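Local structure of uncharacterized protein Atu2452 (Agrobacterium tumefaciens, 2R8B) at residues A62-L67 against T90-V95; M46-Y51 against K132-H137; N153-V158 against D167-M172; S50-S55 against G73-F78. The protein is of unknown function but, as a probable relative of the dienelactone hydrolases with an alpha/beta-hydrolase fold, may cleave ester-like substrates with a serine nucleophile. All blocks are in the same frame, centred on the assembly; numbering follows the deposited sequence.

The four contacts illustrate how an alpha/beta-hydrolase sheet is built and covered. Interaction 1 pairs two parallel strands, and interactions 2 and 4 start from one N-terminal segment, sharing S50 and Y51, to meet a helix on one side and the start of another. Interaction 2 meets interaction 1 where N134 packs on L92, their centres about 11 Å apart. Interaction 4 joins strand 90-94 of that pair through the probable hydrogen bond from K54 N to S93 O, 2.7 Å. Interaction 3, centred about 13 Å from interaction 1, packs the helix that starts at the likely nucleophile elbow on strand 168-172 of the same sheet, and it carries the bound sulfate.

Interaction 1 (A62-L67 against T90-V95); sequences APLFVL and TILSPV
L92 lies alongside V66 and points the same way, its CD2 resting 3.8 Å from V66 CG2. Both branches owe this to the same choice of torsion: CG of L92 is trans to its own backbone N (chi1 -168°), as is CG2 of V66, and this brings the two methyls side by side on the face they share with L64 and T90. L92 CD1 turns back to L64 CD2 at 4.1 Å, and L64 CD2 in turn reaches the hydroxyl-bearing end of T90, 3.6 Å from OG1. The reverse face is made by F65, I91 and L67. I91 divides its branches between the other two, CG1 lying 3.9 Å from F65 CB and CG2 3.9 Å from L67 CD1, while L67 CG sits above the rim of the F65 ring.

Between the two rows runs the ladder of a parallel sheet. F65 uses its N to bind T90 O (2.8 Å) and its O to take L92 N (2.9 Å); T90 N to P63 O and L67 N to L92 O extend the series. V66 CA adds a CA-H...O contact to L92 O.

These are the two strands of a beta-alpha-beta unit whose helix, 75-85, covers I91 through F79 and A83. Helix 117-138 covers the other face, with F130 on L92 and I131 on V66, and strand 143-148 continues the sheet beyond 64-67.

Interaction 2 (M46-Y51 against K132-H137); sequences MTKDSY and KANREH
K48 meets A133, N134 and H137 where a type I beta turn, T47 to S50, settles on the helix 117-138 of the alpha/beta-hydrolase fold. At the root of its side chain, K48 CB lies 3.9 Å from A133 CB, the small methyl that lets the turn come close to the helix. Next to it the N134 amide faces the turn: ND2 gives a weak hydrogen bond to K48 O (3.4 Å, 155° at the hydrogen), and the same amide touches K48 CB with both of its polar atoms. T47 adds a lighter touch, OG1 approaching A133 CB.

Further out, the K48 chain starts with CG wedged between the backbone N and carbonyl carbon (chi1 41°), bends at its second torsion, and then runs extended across the H137 imidazole, one helical turn beyond A133.

A second shell steadies the amide: N134 ND2 is also bonded to F130 O in its own helix, so the amide joins that helical turn to the loop. The beta turn itself is weakly closed, S50 N and S50 OG both reaching T47 O. The adjoining Y51 has its ring edge-to-face with F130 and in a cation-pi contact with K126, further ties to the same helix.

The lysine ends over one ring face: its CE makes a CH-pi contact with the H137 imidazole, and NZ stands above the centre of the ring, 3.5 Å from H137 CE1.

Interaction 3 (N153-V158 against D167-M172); sequences NILANV and DAAVLM. With SO4 (sulfate ion), chain C.
L155 is the chief bump of this contact, a helix-on-sheet packing inside the beta-alpha-beta unit formed by strand 143-148, helix 150-161 and strand 168-172. CG is trans to the backbone N (chi1 174°), which carries the side chain out from the helix and lays CD2 in a shallow hollow on the strand. The floor of that hollow is backbone, V170 O at 3.9 Å; one wall is the methyl of A169, and the other is L171, whose CD2 lies 3.8 Å from L155 CD2. A169 is small enough for the leucine tip to come down beside it.

The strand answers with a bump of its own. L171 extends its forked end toward the helix and crosses L155 at a slant. CD2 approaches A156 N at 4.0 Å and CD1 reaches A156 CB at 4.2 Å, so the two methyls settle against the helix beside an alanine. The N-to-C directions of the helix and strand segments differ by 139°, the helix returning across the sheet before the chain re-enters it. All of this is buried, and F166 also packs on L155.

The helix starts within a sequence that resembles a nucleophile elbow, though this is unconfirmed, and L155 touches its residues. N153 OD1 accepts from L175 N. A sulfate, probably from the crystallisation liquor, is bound by R105, N150 and N153, whose ND2 is modelled doubtfully close to the sulfate O1.

Interaction 4 (S50-S55 against G73-F78); sequences SYFHKS and GDENQF
F52 carries its ring trans to the backbone N (chi1 -172°) and E75 bends sharply at its second torsion (90°); together these turns bring the carboxylate up to the phenyl edge. E75 OE1 lies near the ring plane, 4.0 Å from F52 CE2, and the two planes stand almost perpendicular, an edge-on approach in which the oxygen faces the slightly positive rim of the ring. Lower down, E75 CB packs on the strand backbone, 3.9 Å from K54 N, and lies 4.2 Å from K54 CG. The opposite charges remain apart, K54 NZ to E75 OE1 measuring 5.5 Å, so their attraction is probably modest on this exposed surface.

Nearby residues frame the pair. H53 ND1 binds Y51 O (2.8 Å), with the acceptor in the imidazole plane but the donor well above the carbonyl plane. S93 OG on the neighbouring strand is bonded to E75 O, and V95 touches both F52 and E75.

D74 sits at the N-cap, and its OD2 lies toward N76 N in a capping bond whose modelled length is doubtfully short. The contact thus sets the weakly bonded first turn of helix 75-85 beside an edge strand, 53-56, which runs antiparallel to 90-94, as in the N-terminal edge of an alpha/beta-hydrolase sheet.

Interaction 1 (A62-L67 against T90-V95)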
loop_
_atom_site.group_PDB
_atom_site.type_symbol
_atom_site.label_atom_id
_atom_site.label_comp_id
_atom_site.label_asym_id
_atom_site.label_seq_id
_atom_site.Cartn_x
_atom_site.Cartn_y
_atom_site.Cartn_z
ATOM N N ALA A 62 -9.399 -16.712 -3.100
ATOM C CA ALA A 62 -9.655 -15.517 -2.341
ATOM C C ALA A 62 -8.456 -14.533 -2.421
ATOM O O ALA A 62 -7.301 -14.935 -2.726
ATOM C CB ALA A 62 -9.972 -15.877 -0.914
ATOM N N PRO A 63 -8.723 -13.233 -2.157
ATOM C CA PRO A 63 -7.670 -12.220 -2.300
ATOM C C PRO A 63 -6.412 -12.529 -1.503
ATOM O O PRO A 63 -6.474 -13.243 -0.496
ATOM C CB PRO A 63 -8.329 -10.942 -1.766
ATOM C CG PRO A 63 -9.824 -11.181 -1.988
ATOM C CD PRO A 63 -10.022 -12.650 -1.736
ATOM N N LEU A 64 -5.293 -12.025 -2.023
ATOM C CA LEU A 64 -4.041 -11.822 -1.324
ATOM C C LEU A 64 -4.106 -10.403 -0.758
ATOM O O LEU A 64 -4.124 -9.420 -1.509
ATOM C CB LEU A 64 -2.864 -11.870 -2.308
ATOM C CG LEU A 64 -1.559 -12.567 -1.942
ATOM C CD1 LEU A 64 -0.431 -11.681 -2.291
ATOM C CD2 LEU A 64 -1.454 -12.972 -0.471
ATOM N N PHE A 65 -4.163 -10.284 0.558
ATOM C CA PHE A 65 -4.257 -8.972 1.133
ATOM C C PHE A 65 -2.900 -8.636 1.720
ATOM O O PHE A 65 -2.494 -9.232 2.714
ATOM C CB PHE A 65 -5.295 -8.948 2.228
ATOM C CG PHE A 65 -5.775 -7.587 2.559
ATOM C CD1 PHE A 65 -5.155 -6.471 2.041
ATOM C CD2 PHE A 65 -6.848 -7.413 3.390
ATOM C CE1 PHE A 65 -5.618 -5.211 2.342
ATOM C CE2 PHE A 65 -7.315 -6.150 3.702
ATOM C CZ PHE A 65 -6.708 -5.055 3.184
ATOM N N VAL A 66 -2.181 -7.698 1.118
ATOM C CA VAL A 66 -0.903 -7.282 1.688
ATOM C C VAL A 66 -1.060 -5.906 2.327
ATOM O O VAL A 66 -1.715 -5.040 1.755
ATOM C CB VAL A 66 0.264 -7.390 0.669
ATOM C CG1 VAL A 66 -0.119 -6.822 -0.656
ATOM C CG2 VAL A 66 1.515 -6.727 1.193
ATOM N N LEU A 67 -0.529 -5.747 3.545
ATOM C CA LEU A 67 -0.698 -4.512 4.320
ATOM C C LEU A 67 0.635 -4.061 4.813
ATOM O O LEU A 67 1.403 -4.841 5.366
ATOM C CB LEU A 67 -1.601 -4.691 5.524
ATOM C CG LEU A 67 -2.951 -5.390 5.387
ATOM C CD1 LEU A 67 -2.768 -6.847 5.726
ATOM C CD2 LEU A 67 -3.941 -4.740 6.339
ATOM N N THR A 90 -6.276 -14.433 2.077
ATOM C CA THR A 90 -5.002 -14.823 2.628
ATOM C C THR A 90 -4.279 -13.534 2.972
ATOM O O THR A 90 -4.307 -12.590 2.197
ATOM C CB THR A 90 -4.182 -15.872 1.783
ATOM O OG1 THR A 90 -2.808 -15.469 1.763
ATOM C CG2 THR A 90 -4.782 -16.173 0.326
ATOM N N ILE A 91 -3.713 -13.451 4.174
ATOM C CA ILE A 91 -3.262 -12.152 4.687
ATOM C C ILE A 91 -1.807 -12.092 4.986
ATOM O O ILE A 91 -1.242 -12.931 5.688
ATOM C CB ILE A 91 -4.045 -11.681 5.917
ATOM C CG1 ILE A 91 -5.360 -11.089 5.450
ATOM C CG2 ILE A 91 -3.305 -10.555 6.664
ATOM C CD1 ILE A 91 -6.459 -11.374 6.386
ATOM N N LEU A 92 -1.202 -11.030 4.521
ATOM C CA LEU A 92 0.211 -10.987 4.485
ATOM C C LEU A 92 0.722 -9.634 4.998
ATOM O O LEU A 92 0.343 -8.587 4.502
ATOM C CB LEU A 92 0.562 -11.262 3.042
ATOM C CG LEU A 92 2.003 -11.558 2.792
ATOM C CD1 LEU A 92 2.054 -12.446 1.597
ATOM C CD2 LEU A 92 2.586 -10.161 2.509
ATOM N N SER A 93 1.554 -9.636 6.024
ATOM C CA SER A 93 1.938 -8.356 6.619
ATOM C C SER A 93 3.410 -8.323 7.050
ATOM O O SER A 93 3.775 -8.861 8.098
ATOM C CB SER A 93 0.991 -8.002 7.767
ATOM O OG SER A 93 1.625 -7.165 8.702
ATOM N N PRO A 94 4.255 -7.699 6.215
ATOM C CA PRO A 94 5.689 -7.659 6.416
ATOM C C PRO A 94 6.116 -6.473 7.249
ATOM O O PRO A 94 5.436 -5.410 7.237
ATOM C CB PRO A 94 6.231 -7.483 4.997
ATOM C CG PRO A 94 5.074 -6.909 4.196
ATOM C CD PRO A 94 3.845 -6.963 5.004
ATOM N N VAL A 95 7.234 -6.644 7.951
ATOM C CA VAL A 95 7.955 -5.516 8.558
ATOM C C VAL A 95 8.948 -5.017 7.515
ATOM O O VAL A 95 9.599 -5.833 6.864
ATOM C CB VAL A 95 8.707 -5.932 9.859
ATOM C CG1 VAL A 95 9.725 -7.067 9.572
ATOM C CG2 VAL A 95 9.345 -4.711 10.564
#

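Interaction 2 (M46-Y51 against K132-H137)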
loop_
_atom_site.group_PDB
_atom_site.type_symbol
_atom_site.label_atom_id
_atom_site.label_comp_id
_atom_site.label_asym_id
_atom_site.label_seq_id
_atom_site.Cartn_x
_atom_site.Cartn_y
_atom_site.Cartn_z
HETATM N N MSE A 46 14.234 -17.519 1.487
HETATM C CA MSE A 46 13.634 -18.064 0.266
HETATM C C MSE A 46 12.879 -16.884 -0.339
HETATM O O MSE A 46 12.933 -15.792 0.222
HETATM C CB MSE A 46 12.699 -19.217 0.593
HETATM C CG MSE A 46 12.274 -19.990 -0.632
HETATM SE SE MSE A 46 11.274 -21.660 -0.242
HETATM C CE MSE A 46 12.744 -23.039 -0.073
ATOM N N THR A 47 12.181 -17.052 -1.456
ATOM C CA THR A 47 11.735 -15.844 -2.195
ATOM C C THR A 47 10.434 -15.127 -1.737
ATOM O O THR A 47 10.387 -13.893 -1.666
ATOM C CB THR A 47 11.840 -16.019 -3.743
ATOM O OG1 THR A 47 11.111 -14.960 -4.388
ATOM C CG2 THR A 47 11.402 -17.517 -4.227
ATOM N N LYS A 48 9.397 -15.899 -1.432
ATOM C CA LYS A 48 8.194 -15.418 -0.732
ATOM C C LYS A 48 8.444 -15.087 0.740
ATOM O O LYS A 48 7.633 -14.450 1.394
ATOM C CB LYS A 48 7.150 -16.517 -0.759
ATOM C CG LYS A 48 7.728 -17.897 -0.503
ATOM C CD LYS A 48 6.875 -18.640 0.487
ATOM C CE LYS A 48 7.374 -20.049 0.694
ATOM N NZ LYS A 48 6.581 -20.643 1.780
ATOM N N ASP A 49 9.549 -15.589 1.268
ATOM C CA ASP A 49 10.004 -15.260 2.603
ATOM C C ASP A 49 10.938 -14.057 2.608
ATOM O O ASP A 49 11.698 -13.887 3.570
ATOM C CB ASP A 49 10.789 -16.432 3.154
ATOM C CG ASP A 49 9.938 -17.633 3.354
ATOM O OD1 ASP A 49 8.738 -17.393 3.612
ATOM O OD2 ASP A 49 10.458 -18.784 3.254
ATOM N N SER A 50 10.914 -13.241 1.548
ATOM C CA SER A 50 11.987 -12.249 1.372
ATOM C C SER A 50 11.929 -11.123 2.409
ATOM O O SER A 50 12.946 -10.560 2.766
ATOM C CB SER A 50 12.128 -11.752 -0.089
ATOM O OG SER A 50 11.049 -10.935 -0.553
ATOM N N TYR A 51 10.740 -10.810 2.900
ATOM C CA TYR A 51 10.605 -9.962 4.066
ATOM C C TYR A 51 10.203 -10.888 5.184
ATOM O O TYR A 51 9.519 -11.910 4.960
ATOM C CB TYR A 51 9.487 -8.929 3.889
ATOM C CG TYR A 51 9.709 -7.855 2.825
ATOM C CD1 TYR A 51 10.412 -6.678 3.110
ATOM C CD2 TYR A 51 9.176 -8.005 1.545
ATOM C CE1 TYR A 51 10.594 -5.694 2.139
ATOM C CE2 TYR A 51 9.355 -7.045 0.571
ATOM C CZ TYR A 51 10.065 -5.888 0.868
ATOM O OH TYR A 51 10.234 -4.952 -0.130
ATOM N N LYS A 132 4.026 -11.487 -5.921
ATOM C CA LYS A 132 3.882 -12.565 -6.930
ATOM C C LYS A 132 4.173 -13.981 -6.373
ATOM O O LYS A 132 3.506 -14.975 -6.741
ATOM C CB LYS A 132 4.805 -12.338 -8.139
ATOM C CG LYS A 132 4.395 -11.202 -9.087
ATOM C CD LYS A 132 5.631 -10.437 -9.596
ATOM C CE LYS A 132 5.319 -9.496 -10.772
ATOM N NZ LYS A 132 5.380 -10.256 -12.068
ATOM N N ALA A 133 5.201 -14.058 -5.520
ATOM C CA ALA A 133 5.690 -15.332 -4.999
ATOM C C ALA A 133 4.688 -15.911 -3.999
ATOM O O ALA A 133 4.480 -17.111 -3.979
ATOM C CB ALA A 133 7.102 -15.183 -4.380
ATOM N N ASN A 134 4.036 -15.054 -3.211
ATOM C CA ASN A 134 3.001 -15.515 -2.265
ATOM C C ASN A 134 1.678 -15.836 -2.926
ATOM O O ASN A 134 1.010 -16.770 -2.515
ATOM C CB ASN A 134 2.788 -14.511 -1.136
ATOM C CG ASN A 134 3.908 -14.529 -0.144
ATOM O OD1 ASN A 134 3.944 -15.331 0.768
ATOM N ND2 ASN A 134 4.839 -13.641 -0.323
ATOM N N ARG A 135 1.281 -15.021 -3.899
ATOM C CA ARG A 135 0.279 -15.397 -4.883
ATOM C C ARG A 135 0.444 -16.895 -5.260
ATOM O O ARG A 135 -0.457 -17.678 -5.063
ATOM C CB ARG A 135 0.484 -14.518 -6.110
ATOM C CG ARG A 135 -0.572 -14.617 -7.162
ATOM C CD ARG A 135 -1.649 -13.668 -6.762
ATOM N NE ARG A 135 -2.459 -13.078 -7.845
ATOM C CZ ARG A 135 -2.060 -12.552 -9.012
ATOM N NH1 ARG A 135 -0.764 -12.491 -9.402
ATOM N NH2 ARG A 135 -3.021 -12.062 -9.805
ATOM N N GLU A 136 1.600 -17.306 -5.768
ATOM C CA GLU A 136 1.826 -18.721 -6.086
ATOM C C GLU A 136 1.571 -19.585 -4.866
ATOM O O GLU A 136 0.715 -20.450 -4.895
ATOM C CB GLU A 136 3.260 -18.967 -6.576
ATOM C CG GLU A 136 3.616 -18.359 -7.984
ATOM C CD GLU A 136 3.577 -19.409 -9.171
ATOM O OE1 GLU A 136 3.637 -18.958 -10.366
ATOM O OE2 GLU A 136 3.497 -20.662 -8.901
ATOM N N HIS A 137 2.295 -19.318 -3.784
ATOM C CA HIS A 137 2.303 -20.201 -2.646
ATOM C C HIS A 137 0.916 -20.526 -2.117
ATOM O O HIS A 137 0.566 -21.706 -1.996
ATOM C CB HIS A 137 3.197 -19.679 -1.536
ATOM C CG HIS A 137 3.262 -20.600 -0.366
ATOM N ND1 HIS A 137 3.035 -20.178 0.932
ATOM C CD2 HIS A 137 3.474 -21.937 -0.299
ATOM C CE1 HIS A 137 3.123 -21.220 1.750
ATOM N NE2 HIS A 137 3.366 -22.297 1.025
#

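Interaction 3 (N153-V158 against D167-M172)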
loop_
_atom_site.group_PDB
_atom_site.type_symbol
_atom_site.label_atom_id
_atom_site.label_comp_id
_atom_site.label_asym_id
_atom_site.label_seq_id
_atom_site.Cartn_x
_atom_site.Cartn_y
_atom_site.Cartn_z
ATOM N N ASN A 153 3.255 4.528 0.323
ATOM C CA ASN A 153 4.206 5.087 -0.633
ATOM C C ASN A 153 4.890 4.008 -1.445
ATOM O O ASN A 153 5.028 4.151 -2.671
ATOM C CB ASN A 153 5.192 6.028 0.067
ATOM C CG ASN A 153 4.480 7.233 0.687
ATOM O OD1 ASN A 153 3.365 7.576 0.292
ATOM N ND2 ASN A 153 5.088 7.844 1.670
ATOM N N ILE A 154 5.272 2.909 -0.788
ATOM C CA ILE A 154 5.882 1.781 -1.501
ATOM C C ILE A 154 4.787 1.108 -2.349
ATOM O O ILE A 154 5.005 0.623 -3.481
ATOM C CB ILE A 154 6.687 0.855 -0.506
ATOM C CG1 ILE A 154 7.783 0.010 -1.180
ATOM C CG2 ILE A 154 5.827 0.066 0.438
ATOM C CD1 ILE A 154 7.362 -0.998 -2.121
ATOM N N LEU A 155 3.569 1.175 -1.842
ATOM C CA LEU A 155 2.476 0.523 -2.524
ATOM C C LEU A 155 2.098 1.350 -3.744
ATOM O O LEU A 155 1.895 0.808 -4.835
ATOM C CB LEU A 155 1.315 0.316 -1.554
ATOM C CG LEU A 155 -0.005 -0.233 -2.070
ATOM C CD1 LEU A 155 0.172 -1.595 -2.802
ATOM C CD2 LEU A 155 -1.058 -0.313 -0.921
ATOM N N ALA A 156 2.023 2.672 -3.577
ATOM C CA ALA A 156 1.786 3.539 -4.700
ATOM C C ALA A 156 2.819 3.298 -5.795
ATOM O O ALA A 156 2.440 3.105 -6.950
ATOM C CB ALA A 156 1.801 4.888 -4.280
ATOM N N ASN A 157 4.115 3.250 -5.477
ATOM C CA ASN A 157 5.145 3.025 -6.531
ATOM C C ASN A 157 4.949 1.653 -7.237
ATOM O O ASN A 157 5.172 1.527 -8.473
ATOM C CB ASN A 157 6.567 3.186 -5.988
ATOM C CG ASN A 157 7.614 3.432 -7.106
ATOM O OD1 ASN A 157 7.508 4.387 -7.881
ATOM N ND2 ASN A 157 8.641 2.588 -7.167
ATOM N N VAL A 158 4.496 0.634 -6.499
ATOM C CA VAL A 158 4.176 -0.623 -7.170
ATOM C C VAL A 158 3.043 -0.440 -8.181
ATOM O O VAL A 158 3.170 -0.859 -9.329
ATOM C CB VAL A 158 3.810 -1.747 -6.233
ATOM C CG1 VAL A 158 3.523 -2.962 -7.084
ATOM C CG2 VAL A 158 4.945 -2.067 -5.226
ATOM N N ASP A 167 -5.386 -5.336 -7.972
ATOM C CA ASP A 167 -6.773 -5.165 -8.275
ATOM C C ASP A 167 -7.365 -4.053 -7.471
ATOM O O ASP A 167 -8.188 -3.307 -7.976
ATOM C CB ASP A 167 -7.534 -6.451 -7.954
ATOM C CG ASP A 167 -7.323 -7.506 -9.006
ATOM O OD1 ASP A 167 -8.239 -7.613 -9.874
ATOM O OD2 ASP A 167 -6.235 -8.173 -8.990
ATOM N N ALA A 168 -6.996 -3.985 -6.201
ATOM C CA ALA A 168 -7.471 -2.902 -5.350
ATOM C C ALA A 168 -6.369 -2.391 -4.453
ATOM O O ALA A 168 -5.505 -3.155 -4.025
ATOM C CB ALA A 168 -8.597 -3.361 -4.521
ATOM N N ALA A 169 -6.384 -1.104 -4.154
ATOM C CA ALA A 169 -5.376 -0.599 -3.243
ATOM C C ALA A 169 -5.928 0.502 -2.370
ATOM O O ALA A 169 -6.674 1.365 -2.852
ATOM C CB ALA A 169 -4.164 -0.112 -4.018
ATOM N N VAL A 170 -5.614 0.492 -1.080
ATOM C CA VAL A 170 -5.978 1.687 -0.360
ATOM C C VAL A 170 -4.747 2.406 0.113
ATOM O O VAL A 170 -3.847 1.808 0.710
ATOM C CB VAL A 170 -7.108 1.493 0.682
ATOM C CG1 VAL A 170 -7.559 0.055 0.770
ATOM C CG2 VAL A 170 -6.750 2.085 2.015
ATOM N N LEU A 171 -4.652 3.681 -0.248
ATOM C CA LEU A 171 -3.497 4.469 0.136
ATOM C C LEU A 171 -3.844 5.419 1.266
ATOM O O LEU A 171 -4.629 6.341 1.093
ATOM C CB LEU A 171 -2.977 5.223 -1.066
ATOM C CG LEU A 171 -2.719 4.345 -2.301
ATOM C CD1 LEU A 171 -2.335 5.217 -3.468
ATOM C CD2 LEU A 171 -1.646 3.291 -2.069
HETATM N N MSE A 172 -3.291 5.187 2.442
HETATM C CA MSE A 172 -3.618 6.063 3.549
HETATM C C MSE A 172 -2.550 7.117 3.747
HETATM O O MSE A 172 -1.440 6.824 4.164
HETATM C CB MSE A 172 -3.889 5.212 4.785
HETATM C CG MSE A 172 -4.975 4.223 4.463
HETATM SE SE MSE A 172 -5.581 3.273 5.998
HETATM C CE MSE A 172 -7.149 4.367 6.525
HETATM S S SO4 C . 7.944 8.224 3.484
HETATM O O1 SO4 C . 7.434 7.285 2.492
HETATM O O2 SO4 C . 8.024 7.531 4.765
HETATM O O3 SO4 C . 9.306 8.587 3.100
HETATM O O4 SO4 C . 7.082 9.414 3.649
#

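Interaction 4 (S50-S55 against G73-F78)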
loop_
_atom_site.group_PDB
_atom_site.type_symbol
_atom_site.label_atom_id
_atom_site.label_comp_id
_atom_site.label_asym_id
_atom_site.label_seq_id
_atom_site.Cartn_x
_atom_site.Cartn_y
_atom_site.Cartn_z
ATOM N N SER A 50 10.914 -13.241 1.548
ATOM C CA SER A 50 11.987 -12.249 1.372
ATOM C C SER A 50 11.929 -11.123 2.409
ATOM O O SER A 50 12.946 -10.560 2.766
ATOM C CB SER A 50 12.128 -11.752 -0.089
ATOM O OG SER A 50 11.049 -10.935 -0.553
ATOM N N TYR A 51 10.740 -10.810 2.900
ATOM C CA TYR A 51 10.605 -9.962 4.066
ATOM C C TYR A 51 10.203 -10.888 5.184
ATOM O O TYR A 51 9.519 -11.910 4.960
ATOM C CB TYR A 51 9.487 -8.929 3.889
ATOM C CG TYR A 51 9.709 -7.855 2.825
ATOM C CD1 TYR A 51 10.412 -6.678 3.110
ATOM C CD2 TYR A 51 9.176 -8.005 1.545
ATOM C CE1 TYR A 51 10.594 -5.694 2.139
ATOM C CE2 TYR A 51 9.355 -7.045 0.571
ATOM C CZ TYR A 51 10.065 -5.888 0.868
ATOM O OH TYR A 51 10.234 -4.952 -0.130
ATOM N N PHE A 52 10.631 -10.530 6.385
ATOM C CA PHE A 52 10.051 -11.072 7.590
ATOM C C PHE A 52 8.621 -10.595 7.639
ATOM O O PHE A 52 8.340 -9.456 7.344
ATOM C CB PHE A 52 10.793 -10.559 8.822
ATOM C CG PHE A 52 10.367 -11.245 10.085
ATOM C CD1 PHE A 52 10.879 -12.524 10.409
ATOM C CD2 PHE A 52 9.397 -10.661 10.924
ATOM C CE1 PHE A 52 10.460 -13.195 11.560
ATOM C CE2 PHE A 52 8.976 -11.327 12.093
ATOM C CZ PHE A 52 9.512 -12.601 12.406
ATOM N N HIS A 53 7.689 -11.452 7.992
ATOM C CA HIS A 53 6.299 -11.009 7.939
ATOM C C HIS A 53 5.383 -11.877 8.780
ATOM O O HIS A 53 5.717 -13.012 9.076
ATOM C CB HIS A 53 5.812 -10.979 6.482
ATOM C CG HIS A 53 5.803 -12.317 5.803
ATOM N ND1 HIS A 53 6.926 -12.869 5.231
ATOM C CD2 HIS A 53 4.793 -13.194 5.566
ATOM C CE1 HIS A 53 6.613 -14.038 4.691
ATOM N NE2 HIS A 53 5.328 -14.260 4.883
ATOM N N LYS A 54 4.233 -11.345 9.175
ATOM C CA LYS A 54 3.140 -12.217 9.604
ATOM C C LYS A 54 2.359 -12.763 8.378
ATOM O O LYS A 54 2.296 -12.099 7.325
ATOM C CB LYS A 54 2.198 -11.466 10.548
ATOM C CG LYS A 54 2.659 -11.423 11.987
ATOM C CD LYS A 54 1.570 -11.924 12.962
ATOM C CE LYS A 54 2.064 -11.878 14.416
ATOM N NZ LYS A 54 2.888 -13.071 14.738
ATOM N N SER A 55 1.760 -13.957 8.513
ATOM C CA SER A 55 0.819 -14.467 7.502
ATOM C C SER A 55 -0.363 -15.253 8.063
ATOM O O SER A 55 -0.244 -15.939 9.073
ATOM C CB SER A 55 1.541 -15.300 6.442
ATOM O OG SER A 55 2.368 -16.271 7.046
ATOM N N GLY A 73 6.160 1.596 12.581
ATOM C CA GLY A 73 5.296 0.452 12.879
ATOM C C GLY A 73 6.003 -0.869 12.643
ATOM O O GLY A 73 7.239 -0.925 12.672
ATOM N N ASP A 74 5.224 -1.933 12.422
ATOM C CA ASP A 74 5.768 -3.254 12.088
ATOM C C ASP A 74 4.682 -4.218 11.570
ATOM O O ASP A 74 3.605 -3.758 11.151
ATOM C CB ASP A 74 6.545 -3.852 13.277
ATOM C CG ASP A 74 5.633 -4.485 14.339
ATOM O OD1 ASP A 74 6.087 -4.629 15.495
ATOM O OD2 ASP A 74 4.482 -4.868 14.034
ATOM N N GLU A 75 4.958 -5.535 11.617
ATOM C CA GLU A 75 4.071 -6.553 11.036
ATOM C C GLU A 75 2.759 -6.740 11.793
ATOM O O GLU A 75 1.786 -7.264 11.233
ATOM C CB GLU A 75 4.749 -7.914 10.936
ATOM C CG GLU A 75 6.226 -7.862 11.055
ATOM C CD GLU A 75 6.668 -7.994 12.479
ATOM O OE1 GLU A 75 6.104 -8.839 13.203
ATOM O OE2 GLU A 75 7.583 -7.247 12.867
ATOM N N ASN A 76 2.722 -6.336 13.057
ATOM C CA ASN A 76 1.466 -6.412 13.810
ATOM C C ASN A 76 0.567 -5.198 13.749
ATOM O O ASN A 76 -0.606 -5.328 14.113
ATOM C CB ASN A 76 1.690 -6.791 15.266
ATOM C CG ASN A 76 2.162 -8.178 15.408
ATOM O OD1 ASN A 76 1.461 -9.130 15.046
ATOM N ND2 ASN A 76 3.379 -8.326 15.909
ATOM N N GLN A 77 1.103 -4.046 13.332
ATOM C CA GLN A 77 0.268 -2.866 13.116
ATOM C C GLN A 77 -1.017 -3.244 12.404
ATOM O O GLN A 77 -2.111 -3.159 12.992
ATOM C CB GLN A 77 0.984 -1.783 12.312
ATOM C CG GLN A 77 1.700 -0.770 13.184
ATOM C CD GLN A 77 1.566 0.659 12.659
ATOM O OE1 GLN A 77 1.543 0.928 11.436
ATOM N NE2 GLN A 77 1.467 1.591 13.593
ATOM N N PHE A 78 -0.881 -3.712 11.165
ATOM C CA PHE A 78 -2.057 -3.913 10.337
ATOM C C PHE A 78 -2.658 -5.318 10.182
ATOM O O PHE A 78 -3.725 -5.454 9.567
ATOM C CB PHE A 78 -1.840 -3.251 8.991
ATOM C CG PHE A 78 -1.963 -1.774 9.051
ATOM C CD1 PHE A 78 -3.204 -1.168 8.954
ATOM C CD2 PHE A 78 -0.833 -0.970 9.241
ATOM C CE1 PHE A 78 -3.326 0.217 9.008
ATOM C CE2 PHE A 78 -0.943 0.429 9.308
ATOM C CZ PHE A 78 -2.197 1.013 9.193
#